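Local coordinates for protein zinc-finger (Saccharomonospora viridis, PDB 3RMQ) that is of unknown function but binds a zinc ion through one histidine and three cysteines, as expected of a zinc-finger family protein, at residues Lys15-Asp20 with Gly57-Cys62; Trp9-Gly14 with Arg46-Ala51. The protein carries 1 engineered substitution. All coordinates share one frame; numbering follows the deposited sequence.

Contact 1: Lys15-Asp20 with Gly57-Cys62; sequences KRHVYD and GECPVC. With ZN (zinc ion), chain B.
His17 gives its ND1 to the zinc ion at 2.1 Å, and from the other segment Cys59 SG and Cys62 SG bind the same ion, so one metal fastens strand 15-20 to the start of helix 60-69. The imidazole is reached in two ways: Cys62 SG lies at its edge, in the ring plane, whereas Cys59 SG approaches obliquely. Within the strand, Lys15 CB lies 3.7 Å above the plane of the His17 ring, offset toward its rim. With SG anti to the backbone N (chi1 173°), Cys59 acts as N-cap of the helix, its sulfur accepting from Cys62 N at 3.4 Å in a nearly straight bond. Cys62 SG in turn accepts from Val18 N at 3.3 Å. Both of these sulfurs therefore take a backbone N-H besides the metal, which probably eases the negative charge gathered there.

Cys59 and Cys62 form a CxxC pair, and with His17 and Cys36, which supplies the fourth ligand, they make a zinc site of three cysteines and one histidine. Next to it the backbones of Arg16 and Glu58 form a single beta bridge: Arg16 N donates to Gly57 O at 2.9 Å, and Cys59 N donates to Arg16 O with an N-H...O angle of 173°. Val18 CG2 meets Cys62 CB on this buried side.

Away from the metal the contact loosens into partly exposed side chains. Glu58 OE2 stands over the centre of one face of the Arg16 guanidinium, 3.7 Å from Arg16 NE, a long ion pair with no N-H aimed at the oxygen; Arg16 NH2 bonds instead to the Trp54 carbonyl.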
loop_
_atom_site.group_PDB
_atom_site.type_symbol
_atom_site.label_atom_id
_atom_site.label_comp_id
_atom_site.label_asym_id
_atom_site.label_seq_id
_atom_site.Cartn_x
_atom_site.Cartn_y
_atom_site.Cartn_z
ATOM N N LYS A 15 -1.513 8.342 -3.891
ATOM C CA LYS A 15 -1.201 6.957 -4.246
ATOM C C LYS A 15 -2.453 6.134 -4.279
ATOM O O LYS A 15 -3.465 6.512 -3.702
ATOM C CB LYS A 15 -0.282 6.311 -3.189
ATOM C CG LYS A 15 0.990 7.135 -2.788
ATOM C CD LYS A 15 1.722 6.387 -1.650
ATOM C CE LYS A 15 2.843 7.210 -1.002
ATOM N NZ LYS A 15 2.367 7.893 0.244
ATOM N N ARG A 16 -2.374 4.957 -4.885
ATOM C CA ARG A 16 -3.499 4.052 -4.836
ATOM C C ARG A 16 -3.279 3.109 -3.636
ATOM O O ARG A 16 -2.377 2.269 -3.679
ATOM C CB ARG A 16 -3.628 3.260 -6.148
ATOM C CG ARG A 16 -5.045 2.730 -6.284
ATOM C CD ARG A 16 -5.242 1.803 -7.481
ATOM N NE ARG A 16 -5.089 2.541 -8.732
ATOM C CZ ARG A 16 -5.306 2.032 -9.955
ATOM N NH1 ARG A 16 -5.664 0.746 -10.095
ATOM N NH2 ARG A 16 -5.167 2.812 -11.041
ATOM N N HIS A 17 -4.027 3.327 -2.539
ATOM C CA HIS A 17 -3.814 2.560 -1.308
ATOM C C HIS A 17 -4.769 1.391 -1.287
ATOM O O HIS A 17 -5.634 1.288 -2.178
ATOM C CB HIS A 17 -4.061 3.432 -0.062
ATOM C CG HIS A 17 -3.068 4.539 0.108
ATOM N ND1 HIS A 17 -1.815 4.354 0.669
ATOM C CD2 HIS A 17 -3.147 5.853 -0.220
ATOM C CE1 HIS A 17 -1.189 5.520 0.725
ATOM N NE2 HIS A 17 -1.972 6.442 0.171
ATOM N N VAL A 18 -4.629 0.538 -0.272
ATOM C CA VAL A 18 -5.513 -0.615 -0.080
ATOM C C VAL A 18 -6.136 -0.366 1.260
ATOM O O VAL A 18 -5.447 0.149 2.192
ATOM C CB VAL A 18 -4.751 -1.964 -0.067
ATOM C CG1 VAL A 18 -5.686 -3.112 0.306
ATOM C CG2 VAL A 18 -4.141 -2.218 -1.446
ATOM N N TYR A 19 -7.416 -0.691 1.400
ATOM C CA TYR A 19 -8.009 -0.612 2.738
ATOM C C TYR A 19 -8.747 -1.912 3.103
ATOM O O TYR A 19 -9.145 -2.703 2.223
ATOM C CB TYR A 19 -8.929 0.625 2.874
ATOM C CG TYR A 19 -10.199 0.560 2.095
ATOM C CD1 TYR A 19 -10.220 0.827 0.722
ATOM C CD2 TYR A 19 -11.399 0.228 2.715
ATOM C CE1 TYR A 19 -11.396 0.731 -0.010
ATOM C CE2 TYR A 19 -12.582 0.128 1.993
ATOM C CZ TYR A 19 -12.575 0.391 0.633
ATOM O OH TYR A 19 -13.749 0.302 -0.078
ATOM N N ASP A 20 -8.905 -2.117 4.408
ATOM C CA ASP A 20 -9.619 -3.280 4.968
ATOM C C ASP A 20 -11.114 -2.893 5.027
ATOM O O ASP A 20 -11.509 -1.966 5.787
ATOM C CB ASP A 20 -9.065 -3.528 6.367
ATOM C CG ASP A 20 -9.562 -4.821 6.986
ATOM O OD1 ASP A 20 -10.660 -5.281 6.577
ATOM O OD2 ASP A 20 -8.863 -5.375 7.883
ATOM N N GLY A 57 0.261 6.401 -8.827
ATOM C CA GLY A 57 0.906 5.109 -8.739
ATOM C C GLY A 57 0.399 4.320 -7.535
ATOM O O GLY A 57 -0.052 4.921 -6.555
ATOM N N GLU A 58 0.462 2.985 -7.599
ATOM C CA GLU A 58 0.105 2.199 -6.412
ATOM C C GLU A 58 1.031 2.486 -5.215
ATOM O O GLU A 58 2.228 2.713 -5.374
ATOM C CB GLU A 58 0.140 0.705 -6.727
ATOM C CG GLU A 58 -1.022 0.256 -7.556
ATOM C CD GLU A 58 -0.885 0.577 -9.045
ATOM O OE1 GLU A 58 0.264 0.560 -9.555
ATOM O OE2 GLU A 58 -1.939 0.858 -9.691
ATOM N N CYS A 59 0.472 2.456 -4.019
ATOM C CA CYS A 59 1.232 2.587 -2.774
ATOM C C CYS A 59 2.080 1.322 -2.615
ATOM O O CYS A 59 1.541 0.215 -2.536
ATOM C CB CYS A 59 0.264 2.715 -1.563
ATOM S SG CYS A 59 1.184 2.675 0.042
ATOM N N PRO A 60 3.424 1.444 -2.637
ATOM C CA PRO A 60 4.222 0.205 -2.546
ATOM C C PRO A 60 3.963 -0.545 -1.249
ATOM O O PRO A 60 3.956 -1.779 -1.225
ATOM C CB PRO A 60 5.681 0.721 -2.561
ATOM C CG PRO A 60 5.587 2.028 -3.329
ATOM C CD PRO A 60 4.259 2.634 -2.857
ATOM N N VAL A 61 3.767 0.184 -0.148
ATOM C CA VAL A 61 3.609 -0.489 1.146
ATOM C C VAL A 61 2.291 -1.274 1.211
ATOM O O VAL A 61 2.255 -2.451 1.607
ATOM C CB VAL A 61 3.670 0.551 2.284
ATOM C CG1 VAL A 61 3.393 -0.117 3.601
ATOM C CG2 VAL A 61 5.092 1.213 2.270
ATOM N N CYS A 62 1.211 -0.624 0.812
ATOM C CA CYS A 62 -0.090 -1.295 0.753
ATOM C C CYS A 62 -0.058 -2.528 -0.172
ATOM O O CYS A 62 -0.696 -3.544 0.129
ATOM C CB CYS A 62 -1.181 -0.336 0.227
ATOM S SG CYS A 62 -1.840 0.765 1.455
HETATM ZN ZN ZN B . -0.733 2.747 1.406
#

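Contact 2: Trp9-Gly14 with Arg46-Ala51; sequences WQQADG and RGDLTA
Gln11 holds CG anti to its own N (chi1 -178°) and runs on extended, which carries its amide across to Asp48, while Gln10 bends at chi2 (62°) and turns its NE2 toward the Asp48 carbonyl. Gln11 NE2 donates to Asp48 OD1 at 2.9 Å; the oxygen lies in the amide plane and is met nearly along its C-O axis, although amide and carboxylate planes stand 85° apart. Arg46 O is also close to Gln11 NE2, but the angle is too poor for a hydrogen bond.

The Gln10 amide uses both N-H groups in its plane, one toward Asp48 O at 2.9 Å and the other toward Gln11 O at 2.8 Å. Two bonds thus fix the rotation of this buried amide; the one to Asp48 O ties the strand to a residue within the type I beta turn Gly47-Thr50.

Water joins the strand's end to the same carboxylate. One molecule accepts from Asp13 N and Arg46 NH1 and donates to Asp48 OD2 at 2.6 Å; a second accepts from Gly14 N and donates to Asp48 OD1. Gln43 N also donates to Asp48 OD2, so each carboxylate oxygen has at least two donors, consistent with a charged aspartate. On the exposed side, Asp13 OD1 and Arg46 NH1 are 3.6 Å apart, a long ion pair resting on charge alone, since no N-H is aimed at the oxygen.

Trp54 NE1 braces the loop between strand 39-40 and helix 60-69 by sharing the Asp48 carbonyl; Asp56 N, donating to Gln11 OE1, adds a link from this loop to strand 7-12, where Gln10 and Ala12 also pack on Phe32 of strand 32-33.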
loop_
_atom_site.group_PDB
_atom_site.type_symbol
_atom_site.label_atom_id
_atom_site.label_comp_id
_atom_site.label_asym_id
_atom_site.label_seq_id
_atom_site.Cartn_x
_atom_site.Cartn_y
_atom_site.Cartn_z
ATOM N N TRP A 9 -9.030 -1.396 -3.293
ATOM C CA TRP A 9 -8.150 -0.279 -3.584
ATOM C C TRP A 9 -8.907 1.037 -3.483
ATOM O O TRP A 9 -10.120 1.080 -3.792
ATOM C CB TRP A 9 -7.555 -0.443 -5.022
ATOM C CG TRP A 9 -6.650 -1.634 -5.112
ATOM C CD1 TRP A 9 -7.014 -2.953 -5.347
ATOM C CD2 TRP A 9 -5.217 -1.635 -4.940
ATOM N NE1 TRP A 9 -5.871 -3.754 -5.322
ATOM C CE2 TRP A 9 -4.770 -2.970 -5.105
ATOM C CE3 TRP A 9 -4.266 -0.622 -4.674
ATOM C CZ2 TRP A 9 -3.396 -3.338 -4.985
ATOM C CZ3 TRP A 9 -2.873 -0.994 -4.573
ATOM C CH2 TRP A 9 -2.479 -2.331 -4.728
ATOM N N GLN A 10 -8.195 2.103 -3.100
ATOM C CA GLN A 10 -8.766 3.447 -3.131
ATOM C C GLN A 10 -7.654 4.478 -3.287
ATOM O O GLN A 10 -6.694 4.470 -2.503
ATOM C CB GLN A 10 -9.556 3.722 -1.828
ATOM C CG GLN A 10 -10.031 5.188 -1.671
ATOM C CD GLN A 10 -10.992 5.598 -2.779
ATOM O OE1 GLN A 10 -11.987 4.909 -3.011
ATOM N NE2 GLN A 10 -10.686 6.701 -3.490
ATOM N N GLN A 11 -7.777 5.340 -4.288
ATOM C CA GLN A 11 -6.748 6.386 -4.506
ATOM C C GLN A 11 -6.974 7.492 -3.478
ATOM O O GLN A 11 -8.134 7.929 -3.235
ATOM C CB GLN A 11 -6.855 6.984 -5.900
ATOM C CG GLN A 11 -5.743 8.059 -6.163
ATOM C CD GLN A 11 -5.744 8.514 -7.581
ATOM O OE1 GLN A 11 -5.214 7.823 -8.467
ATOM N NE2 GLN A 11 -6.383 9.658 -7.843
ATOM N N ALA A 12 -5.887 7.960 -2.858
ATOM C CA ALA A 12 -5.985 9.090 -1.934
ATOM C C ALA A 12 -4.598 9.585 -1.602
ATOM O O ALA A 12 -3.654 8.801 -1.501
ATOM C CB ALA A 12 -6.713 8.657 -0.629
ATOM N N ASP A 13 -4.483 10.901 -1.501
ATOM C CA ASP A 13 -3.230 11.525 -1.119
ATOM C C ASP A 13 -2.086 11.089 -1.999
ATOM O O ASP A 13 -0.964 10.856 -1.516
ATOM C CB ASP A 13 -2.878 11.220 0.331
ATOM C CG ASP A 13 -1.873 12.243 0.886
ATOM O OD1 ASP A 13 -1.764 13.360 0.305
ATOM O OD2 ASP A 13 -1.189 11.935 1.881
ATOM N N GLY A 14 -2.347 11.004 -3.297
ATOM C CA GLY A 14 -1.297 10.781 -4.257
ATOM C C GLY A 14 -0.881 9.333 -4.516
ATOM O O GLY A 14 0.045 9.134 -5.291
ATOM N N ARG A 46 -8.557 15.594 -6.778
ATOM C CA ARG A 46 -7.409 14.736 -7.112
ATOM C C ARG A 46 -7.819 13.525 -7.962
ATOM O O ARG A 46 -7.008 12.588 -8.234
ATOM C CB ARG A 46 -6.806 14.205 -5.808
ATOM C CG ARG A 46 -6.116 15.367 -5.034
ATOM C CD ARG A 46 -5.704 14.969 -3.626
ATOM N NE ARG A 46 -4.792 15.946 -3.004
ATOM C CZ ARG A 46 -4.377 15.850 -1.738
ATOM N NH1 ARG A 46 -4.784 14.834 -0.987
ATOM N NH2 ARG A 46 -3.553 16.759 -1.222
ATOM N N GLY A 47 -9.081 13.523 -8.360
ATOM C CA GLY A 47 -9.638 12.414 -9.156
ATOM C C GLY A 47 -9.914 11.159 -8.322
ATOM O O GLY A 47 -10.212 10.064 -8.868
ATOM N N ASP A 48 -9.908 11.299 -6.994
ATOM C CA ASP A 48 -9.978 10.113 -6.134
ATOM C C ASP A 48 -11.349 9.431 -6.134
ATOM O O ASP A 48 -11.438 8.241 -5.769
ATOM C CB ASP A 48 -9.633 10.411 -4.670
ATOM C CG ASP A 48 -8.255 11.034 -4.475
ATOM O OD1 ASP A 48 -7.358 10.855 -5.330
ATOM O OD2 ASP A 48 -8.089 11.702 -3.407
ATOM N N LEU A 49 -12.418 10.142 -6.504
ATOM C CA LEU A 49 -13.754 9.490 -6.436
ATOM C C LEU A 49 -14.271 9.009 -7.809
ATOM O O LEU A 49 -15.432 8.639 -7.950
ATOM C CB LEU A 49 -14.795 10.407 -5.778
ATOM C CG LEU A 49 -14.644 10.672 -4.258
ATOM C CD1 LEU A 49 -14.503 9.414 -3.440
ATOM C CD2 LEU A 49 -13.502 11.551 -3.962
ATOM N N THR A 50 -13.402 8.982 -8.817
ATOM C CA THR A 50 -13.764 8.339 -10.092
ATOM C C THR A 50 -12.677 7.348 -10.418
ATOM O O THR A 50 -11.608 7.753 -10.815
ATOM C CB THR A 50 -13.873 9.386 -11.199
ATOM O OG1 THR A 50 -14.888 10.322 -10.830
ATOM C CG2 THR A 50 -14.228 8.734 -12.550
ATOM N N ALA A 51 -12.945 6.040 -10.272
ATOM C CA ALA A 51 -11.847 5.080 -10.360
ATOM C C ALA A 51 -11.273 5.044 -11.786
ATOM O O ALA A 51 -10.100 4.695 -11.971
ATOM C CB ALA A 51 -12.305 3.697 -9.927
HETATM O O HOH W 1 -6.669 12.650 -1.477
HETATM O O HOH W 2 -4.667 11.393 -4.983
#

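Contact 1 and contact 2 have centres 10 Å apart and share the two-stranded antiparallel sheet, in which strand 7-12 pairs with strand 15-20. Their segments alternate along the chain: 9-14, 15-20, 46-51, then 57-62. The first two follow each other directly; 46-51 lies in the loop before helix 60-69, and 57-62 runs from that loop into the helix's first turn. Between the contacts, Gln10 N lies 2.8 Å from His17 O, a probable hydrogen bond, and the His17 ring packs on Ala12 O. The sheet is thus held to this later part of the chain at the zinc site near the chain centre and again, by amides, a carboxylate and waters, about 13 Å from that centre.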